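Local coordinates for D-glycerate 2-kinase (Thermotoga maritima, PDB 2B8N), which catalyses the magnesium-dependent phosphorylation of D-glycerate by ATP to 2-phosphoglycerate, a step in serine degradation through 3-hydroxypyruvate, at residues 282-287 against 317-322; 295-300 against 342-347. All coordinates share one frame; numbering follows the deposited sequence.

How the contacts relate
From the N-terminal side, the chain runs along edge strand 280-285, turns into helix 292-309, returns as strand 317-323 and then enters helix 337-348. Contact 1 closes the first excursion, laying 317-322 beside 282-287 in a parallel beta-alpha-beta unit whose connection holds the helix. Contact 2 packs that same helix, at 295-300, against the next one, at 342-347, closing a loop of 41 residues that includes strand 317-323. The segments alternate along the chain, so the two contacts cross rather than nest. They also meet in space: CE1 of F321 packs 3.8 Å from CG2 of I299. Together they tie the edge of the mixed sheet to its helical cover.

Contact 1: 282-287 against 317-322; sequences EIITTS and AALIFG
E282 starts the pairing with L319: its N donates to A318 O (3.1 Å) and its O accepts from I320 N (2.9 Å), as in a parallel sheet. Its carboxylate folds back, OE1 taking the N-H of I283 on the anti lone pair while also forming a salt bridge with K271. I283 turns to the other face, where its CG1 meets I320 CB at 4.1 Å and helix 263-276 covers both. I284 N then binds I320 O (2.9 Å), but the next bond, from G322 N, goes to T285 O (3.0 Å), one residue later than regular parallel pairing would give. With F321 CG anti to the carbonyl carbon (chi1 -48°), the ring lies alongside I284, whose CB is 3.4 Å from CE2, while T285 CG2 sits at the ring edge. Replacing the F321 ring by the methyl of an alanine is likely to open a gap between I284 and the I299 and I302 side chains of helix 292-309. T285 OG1 finally accepts from S287 N in an ST turn. Main-chain bonds thus set the register, while I283 and I320 pack against helix 263-276, L319 and F321 face helix 292-309, and I284 leans on the F321 ring.

Contact 2: 295-300 against 342-347; sequences AGRFIA and ALSAAI
G296 and A345 mark a close helix-helix crossing, in which helix 292-309 and helix 337-348 pack side by side over the mixed sheet. The axes of the two short segments come within 7.5 Å at a crossing angle of -44°, and small residues make this possible: the CA atoms of G296 and A345 are only 4.5 Å apart. Having no side chain, G296 presents bare main chain to its neighbour, and the methyl of A345 rests against it, with CB 3.6 Å from G296 O. One turn further on, the CB of A300 points toward the second helix and reaches A345 O at 4.4 Å.

S344 and R297 frame the crossing on its other flank. With chi1 at 176°, S344 carries OG opposite its own N and over to the first helix, where OG hydrogen-bonds R293 O. This gives the buried hydroxyl a partner and adds a polar link beside segments that share no hydrogen bond of their own. The same oxygen lies 3.4 Å from R297 CG, so the aliphatic part of the arginine passes beside the serine. A bend at chi3 (83°) then carries the guanidinium across to the second helix. There I347 CG2 approaches its edge in the plane of the group, 3.7 Å from NH1. No hydrogen bond joins the arginine to the second segment.

Beneath the pair lies strand 355-361, whose L357 is touched by both I299 and A345, while A342 meets S359. Helix 391-396 closes over the second helix, with L395 against S344 and I347, leaving helix 337-348 packed between that helix, helix 292-309 and the sheet.

Contact 1: 282-287 against 317-322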
ATOM      1  N   GLU A 282     -11.969  -8.347  18.426  1.00 26.29           N
ATOM      2  CA  GLU A 282     -11.936  -9.210  17.230  1.00 25.77           C
ATOM      3  C   GLU A 282     -11.798  -8.408  15.928  1.00 26.36           C
ATOM      4  O   GLU A 282     -12.197  -7.228  15.848  1.00 29.01           O
ATOM      5  CB  GLU A 282     -13.152 -10.170  17.172  1.00 24.18           C
ATOM      6  CG  GLU A 282     -13.063 -11.259  16.117  1.00 24.51           C
ATOM      7  CD  GLU A 282     -11.840 -12.191  16.249  1.00 34.51           C
ATOM      8  OE1 GLU A 282     -10.677 -11.764  16.029  1.00 30.38           O
ATOM      9  OE2 GLU A 282     -12.048 -13.387  16.554  1.00 36.92           O
ATOM     10  N   ILE A 283     -11.218  -9.071  14.932  1.00 25.63           N
ATOM     11  CA  ILE A 283     -11.117  -8.587  13.581  1.00 26.41           C
ATOM     12  C   ILE A 283     -12.309  -9.064  12.794  1.00 27.07           C
ATOM     13  O   ILE A 283     -12.480 -10.276  12.594  1.00 30.13           O
ATOM     14  CB  ILE A 283      -9.850  -9.146  12.903  1.00 25.71           C
ATOM     15  CG1 ILE A 283      -8.598  -8.601  13.598  1.00 27.36           C
ATOM     16  CG2 ILE A 283      -9.836  -8.777  11.416  1.00 24.62           C
ATOM     17  CD1 ILE A 283      -7.295  -9.285  13.182  1.00 28.96           C
ATOM     18  N   ILE A 284     -13.117  -8.132  12.306  1.00 29.32           N
ATOM     19  CA  ILE A 284     -14.322  -8.467  11.521  1.00 27.81           C
ATOM     20  C   ILE A 284     -14.004  -8.735  10.053  1.00 28.62           C
ATOM     21  O   ILE A 284     -14.566  -9.640   9.431  1.00 28.77           O
ATOM     22  CB  ILE A 284     -15.345  -7.364  11.601  1.00 26.32           C
ATOM     23  CG1 ILE A 284     -15.729  -7.102  13.063  1.00 29.44           C
ATOM     24  CG2 ILE A 284     -16.573  -7.732  10.797  1.00 31.21           C
ATOM     25  CD1 ILE A 284     -16.213  -8.339  13.802  1.00 29.34           C
ATOM     26  N   THR A 285     -13.113  -7.938   9.484  1.00 29.66           N
ATOM     27  CA  THR A 285     -12.591  -8.246   8.160  1.00 29.34           C
ATOM     28  C   THR A 285     -11.349  -7.453   7.880  1.00 29.73           C
ATOM     29  O   THR A 285     -11.188  -6.358   8.426  1.00 29.52           O
ATOM     30  CB  THR A 285     -13.627  -7.941   7.051  1.00 30.07           C
ATOM     31  OG1 THR A 285     -13.104  -8.366   5.780  1.00 25.95           O
ATOM     32  CG2 THR A 285     -13.967  -6.435   7.035  1.00 24.06           C
ATOM     33  N   THR A 286     -10.482  -8.023   7.030  1.00 29.17           N
ATOM     34  CA  THR A 286      -9.282  -7.347   6.530  1.00 28.91           C
ATOM     35  C   THR A 286      -9.354  -7.153   4.996  1.00 29.50           C
ATOM     36  O   THR A 286      -8.366  -6.727   4.377  1.00 30.09           O
ATOM     37  CB  THR A 286      -7.985  -8.125   6.883  1.00 28.30           C
ATOM     38  OG1 THR A 286      -7.962  -9.374   6.196  1.00 28.60           O
ATOM     39  CG2 THR A 286      -7.874  -8.385   8.369  1.00 28.90           C
ATOM     40  N   SER A 287     -10.512  -7.447   4.397  1.00 27.78           N
ATOM     41  CA  SER A 287     -10.718  -7.274   2.955  1.00 27.16           C
ATOM     42  C   SER A 287     -11.808  -6.238   2.606  1.00 26.46           C
ATOM     43  O   SER A 287     -12.498  -6.356   1.590  1.00 26.60           O
ATOM     44  CB  SER A 287     -11.028  -8.616   2.306  1.00 24.85           C
ATOM     45  OG  SER A 287     -12.064  -9.280   3.002  1.00 32.75           O
ATOM     46  N   ALA A 317     -15.696  -3.598  24.275  1.00 26.40           N
ATOM     47  CA  ALA A 317     -15.400  -4.276  22.995  1.00 26.29           C
ATOM     48  C   ALA A 317     -14.560  -3.405  22.093  1.00 25.20           C
ATOM     49  O   ALA A 317     -14.646  -2.182  22.167  1.00 24.54           O
ATOM     50  CB  ALA A 317     -16.699  -4.710  22.268  1.00 24.36           C
ATOM     51  N   ALA A 318     -13.753  -4.066  21.265  1.00 24.19           N
ATOM     52  CA  ALA A 318     -12.968  -3.430  20.230  1.00 25.01           C
ATOM     53  C   ALA A 318     -13.146  -4.206  18.924  1.00 25.98           C
ATOM     54  O   ALA A 318     -12.680  -5.339  18.806  1.00 24.92           O
ATOM     55  CB  ALA A 318     -11.507  -3.369  20.616  1.00 24.59           C
ATOM     56  N   LEU A 319     -13.840  -3.583  17.963  1.00 26.17           N
ATOM     57  CA  LEU A 319     -14.064  -4.154  16.643  1.00 26.76           C
ATOM     58  C   LEU A 319     -12.995  -3.620  15.712  1.00 28.36           C
ATOM     59  O   LEU A 319     -12.831  -2.408  15.621  1.00 29.25           O
ATOM     60  CB  LEU A 319     -15.436  -3.722  16.126  1.00 27.47           C
ATOM     61  CG  LEU A 319     -16.668  -4.105  16.944  1.00 23.85           C
ATOM     62  CD1 LEU A 319     -17.823  -3.352  16.410  1.00 20.61           C
ATOM     63  CD2 LEU A 319     -16.951  -5.594  16.868  1.00 25.34           C
ATOM     64  N   ILE A 320     -12.298  -4.505  14.992  1.00 29.33           N
ATOM     65  CA  ILE A 320     -11.201  -4.075  14.085  1.00 29.42           C
ATOM     66  C   ILE A 320     -11.507  -4.346  12.599  1.00 29.73           C
ATOM     67  O   ILE A 320     -11.896  -5.460  12.212  1.00 29.80           O
ATOM     68  CB  ILE A 320      -9.825  -4.734  14.469  1.00 31.70           C
ATOM     69  CG1 ILE A 320      -9.352  -4.267  15.858  1.00 28.00           C
ATOM     70  CG2 ILE A 320      -8.721  -4.423  13.402  1.00 30.90           C
ATOM     71  CD1 ILE A 320      -9.454  -5.305  16.903  1.00 31.81           C
ATOM     72  N   PHE A 321     -11.305  -3.314  11.773  1.00 29.01           N
ATOM     73  CA  PHE A 321     -11.501  -3.401  10.314  1.00 28.04           C
ATOM     74  C   PHE A 321     -10.290  -2.876   9.527  1.00 26.83           C
ATOM     75  O   PHE A 321      -9.646  -1.887   9.895  1.00 25.33           O
ATOM     76  CB  PHE A 321     -12.748  -2.625   9.893  1.00 28.27           C
ATOM     77  CG  PHE A 321     -13.976  -2.929  10.728  1.00 27.07           C
ATOM     78  CD1 PHE A 321     -14.177  -2.302  11.931  1.00 24.18           C
ATOM     79  CD2 PHE A 321     -14.945  -3.820  10.281  1.00 27.44           C
ATOM     80  CE1 PHE A 321     -15.322  -2.557  12.690  1.00 30.12           C
ATOM     81  CE2 PHE A 321     -16.084  -4.093  11.049  1.00 23.45           C
ATOM     82  CZ  PHE A 321     -16.269  -3.465  12.246  1.00 23.58           C
ATOM     83  N   GLY A 322      -9.982  -3.574   8.440  1.00 27.80           N
ATOM     84  CA  GLY A 322      -8.913  -3.180   7.536  1.00 26.90           C
ATOM     85  C   GLY A 322      -9.360  -3.356   6.102  1.00 25.75           C
ATOM     86  O   GLY A 322     -10.187  -4.213   5.813  1.00 24.58           O
TER

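Contact 2: 295-300 against 342-347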
ATOM      1  N   ALA A 295     -19.654   2.015   4.245  1.00 28.06           N
ATOM      2  CA  ALA A 295     -18.879   1.284   5.248  1.00 27.61           C
ATOM      3  C   ALA A 295     -18.951   1.923   6.662  1.00 27.15           C
ATOM      4  O   ALA A 295     -18.885   1.214   7.675  1.00 27.43           O
ATOM      5  CB  ALA A 295     -17.428   1.179   4.794  1.00 26.92           C
ATOM      6  N   GLY A 296     -19.046   3.252   6.740  1.00 25.54           N
ATOM      7  CA  GLY A 296     -19.124   3.935   8.039  1.00 24.56           C
ATOM      8  C   GLY A 296     -20.429   3.586   8.739  1.00 25.80           C
ATOM      9  O   GLY A 296     -20.454   3.372   9.940  1.00 25.62           O
ATOM     10  N   ARG A 297     -21.514   3.517   7.969  1.00 26.00           N
ATOM     11  CA  ARG A 297     -22.830   3.139   8.484  1.00 27.50           C
ATOM     12  C   ARG A 297     -22.922   1.675   8.900  1.00 27.59           C
ATOM     13  O   ARG A 297     -23.569   1.355   9.892  1.00 27.31           O
ATOM     14  CB  ARG A 297     -23.915   3.431   7.450  1.00 27.95           C
ATOM     15  CG  ARG A 297     -24.144   4.902   7.221  1.00 31.14           C
ATOM     16  CD  ARG A 297     -25.529   5.203   6.658  1.00 29.74           C
ATOM     17  NE  ARG A 297     -26.545   5.276   7.715  1.00 35.88           N
ATOM     18  CZ  ARG A 297     -26.686   6.285   8.589  1.00 36.67           C
ATOM     19  NH1 ARG A 297     -25.859   7.334   8.588  1.00 42.08           N
ATOM     20  NH2 ARG A 297     -27.645   6.229   9.503  1.00 31.19           N
ATOM     21  N   PHE A 298     -22.290   0.795   8.132  1.00 28.40           N
ATOM     22  CA  PHE A 298     -22.294  -0.636   8.443  1.00 28.68           C
ATOM     23  C   PHE A 298     -21.585  -0.852   9.775  1.00 27.96           C
ATOM     24  O   PHE A 298     -22.103  -1.508  10.684  1.00 29.14           O
ATOM     25  CB  PHE A 298     -21.607  -1.453   7.333  1.00 28.16           C
ATOM     26  CG  PHE A 298     -22.047  -2.903   7.271  1.00 29.86           C
ATOM     27  CD1 PHE A 298     -21.871  -3.753   8.348  1.00 28.73           C
ATOM     28  CD2 PHE A 298     -22.614  -3.422   6.118  1.00 28.39           C
ATOM     29  CE1 PHE A 298     -22.280  -5.085   8.278  1.00 30.68           C
ATOM     30  CE2 PHE A 298     -23.001  -4.777   6.046  1.00 25.78           C
ATOM     31  CZ  PHE A 298     -22.837  -5.593   7.122  1.00 23.67           C
ATOM     32  N   ILE A 299     -20.403  -0.259   9.899  1.00 29.06           N
ATOM     33  CA  ILE A 299     -19.610  -0.366  11.115  1.00 27.74           C
ATOM     34  C   ILE A 299     -20.373   0.251  12.298  1.00 27.34           C
ATOM     35  O   ILE A 299     -20.470  -0.344  13.365  1.00 28.36           O
ATOM     36  CB  ILE A 299     -18.272   0.300  10.896  1.00 28.60           C
ATOM     37  CG1 ILE A 299     -17.460  -0.498   9.855  1.00 22.85           C
ATOM     38  CG2 ILE A 299     -17.526   0.476  12.235  1.00 29.39           C
ATOM     39  CD1 ILE A 299     -16.302   0.288   9.287  1.00 24.55           C
ATOM     40  N   ALA A 300     -20.936   1.436  12.098  1.00 27.52           N
ATOM     41  CA  ALA A 300     -21.844   2.023  13.083  1.00 27.26           C
ATOM     42  C   ALA A 300     -22.944   1.033  13.519  1.00 27.47           C
ATOM     43  O   ALA A 300     -23.213   0.909  14.701  1.00 27.78           O
ATOM     44  CB  ALA A 300     -22.446   3.286  12.539  1.00 26.92           C
ATOM     45  N   ALA A 342     -15.407   8.033   8.663  1.00 27.81           N
ATOM     46  CA  ALA A 342     -15.588   8.577  10.022  1.00 26.91           C
ATOM     47  C   ALA A 342     -16.762   9.553  10.119  1.00 27.62           C
ATOM     48  O   ALA A 342     -17.583   9.434  11.009  1.00 27.02           O
ATOM     49  CB  ALA A 342     -14.320   9.262  10.477  1.00 27.75           C
ATOM     50  N   LEU A 343     -16.847  10.514   9.190  1.00 27.70           N
ATOM     51  CA  LEU A 343     -17.991  11.455   9.146  1.00 27.25           C
ATOM     52  C   LEU A 343     -19.381  10.805   8.989  1.00 26.07           C
ATOM     53  O   LEU A 343     -20.366  11.278   9.550  1.00 27.43           O
ATOM     54  CB  LEU A 343     -17.824  12.464   8.006  1.00 26.43           C
ATOM     55  CG  LEU A 343     -18.972  13.483   7.902  1.00 26.66           C
ATOM     56  CD1 LEU A 343     -19.180  14.231   9.206  1.00 32.90           C
ATOM     57  CD2 LEU A 343     -18.697  14.475   6.821  1.00 29.54           C
ATOM     58  N   SER A 344     -19.465   9.780   8.162  1.00 25.02           N
ATOM     59  CA  SER A 344     -20.712   9.048   7.973  1.00 25.72           C
ATOM     60  C   SER A 344     -21.099   8.316   9.262  1.00 27.17           C
ATOM     61  O   SER A 344     -22.264   8.353   9.678  1.00 25.15           O
ATOM     62  CB  SER A 344     -20.578   8.049   6.825  1.00 23.79           C
ATOM     63  OG  SER A 344     -21.733   7.259   6.669  1.00 28.77           O
ATOM     64  N   ALA A 345     -20.101   7.692   9.900  1.00 29.10           N
ATOM     65  CA  ALA A 345     -20.297   6.984  11.157  1.00 28.99           C
ATOM     66  C   ALA A 345     -20.769   7.927  12.264  1.00 30.09           C
ATOM     67  O   ALA A 345     -21.684   7.595  13.009  1.00 30.92           O
ATOM     68  CB  ALA A 345     -19.033   6.280  11.566  1.00 26.92           C
ATOM     69  N   ALA A 346     -20.160   9.103  12.371  1.00 30.51           N
ATOM     70  CA  ALA A 346     -20.562  10.043  13.426  1.00 30.82           C
ATOM     71  C   ALA A 346     -22.045  10.421  13.324  1.00 31.20           C
ATOM     72  O   ALA A 346     -22.720  10.608  14.342  1.00 32.93           O
ATOM     73  CB  ALA A 346     -19.728  11.264  13.383  1.00 31.49           C
ATOM     74  N   ILE A 347     -22.531  10.539  12.088  1.00 30.36           N
ATOM     75  CA  ILE A 347     -23.944  10.756  11.808  1.00 28.62           C
ATOM     76  C   ILE A 347     -24.780   9.584  12.337  1.00 28.43           C
ATOM     77  O   ILE A 347     -25.721   9.777  13.083  1.00 31.32           O
ATOM     78  CB  ILE A 347     -24.156  10.947  10.289  1.00 29.03           C
ATOM     79  CG1 ILE A 347     -23.580  12.310   9.862  1.00 28.11           C
ATOM     80  CG2 ILE A 347     -25.641  10.831   9.917  1.00 20.32           C
ATOM     81  CD1 ILE A 347     -23.311  12.449   8.368  1.00 29.91           C
TER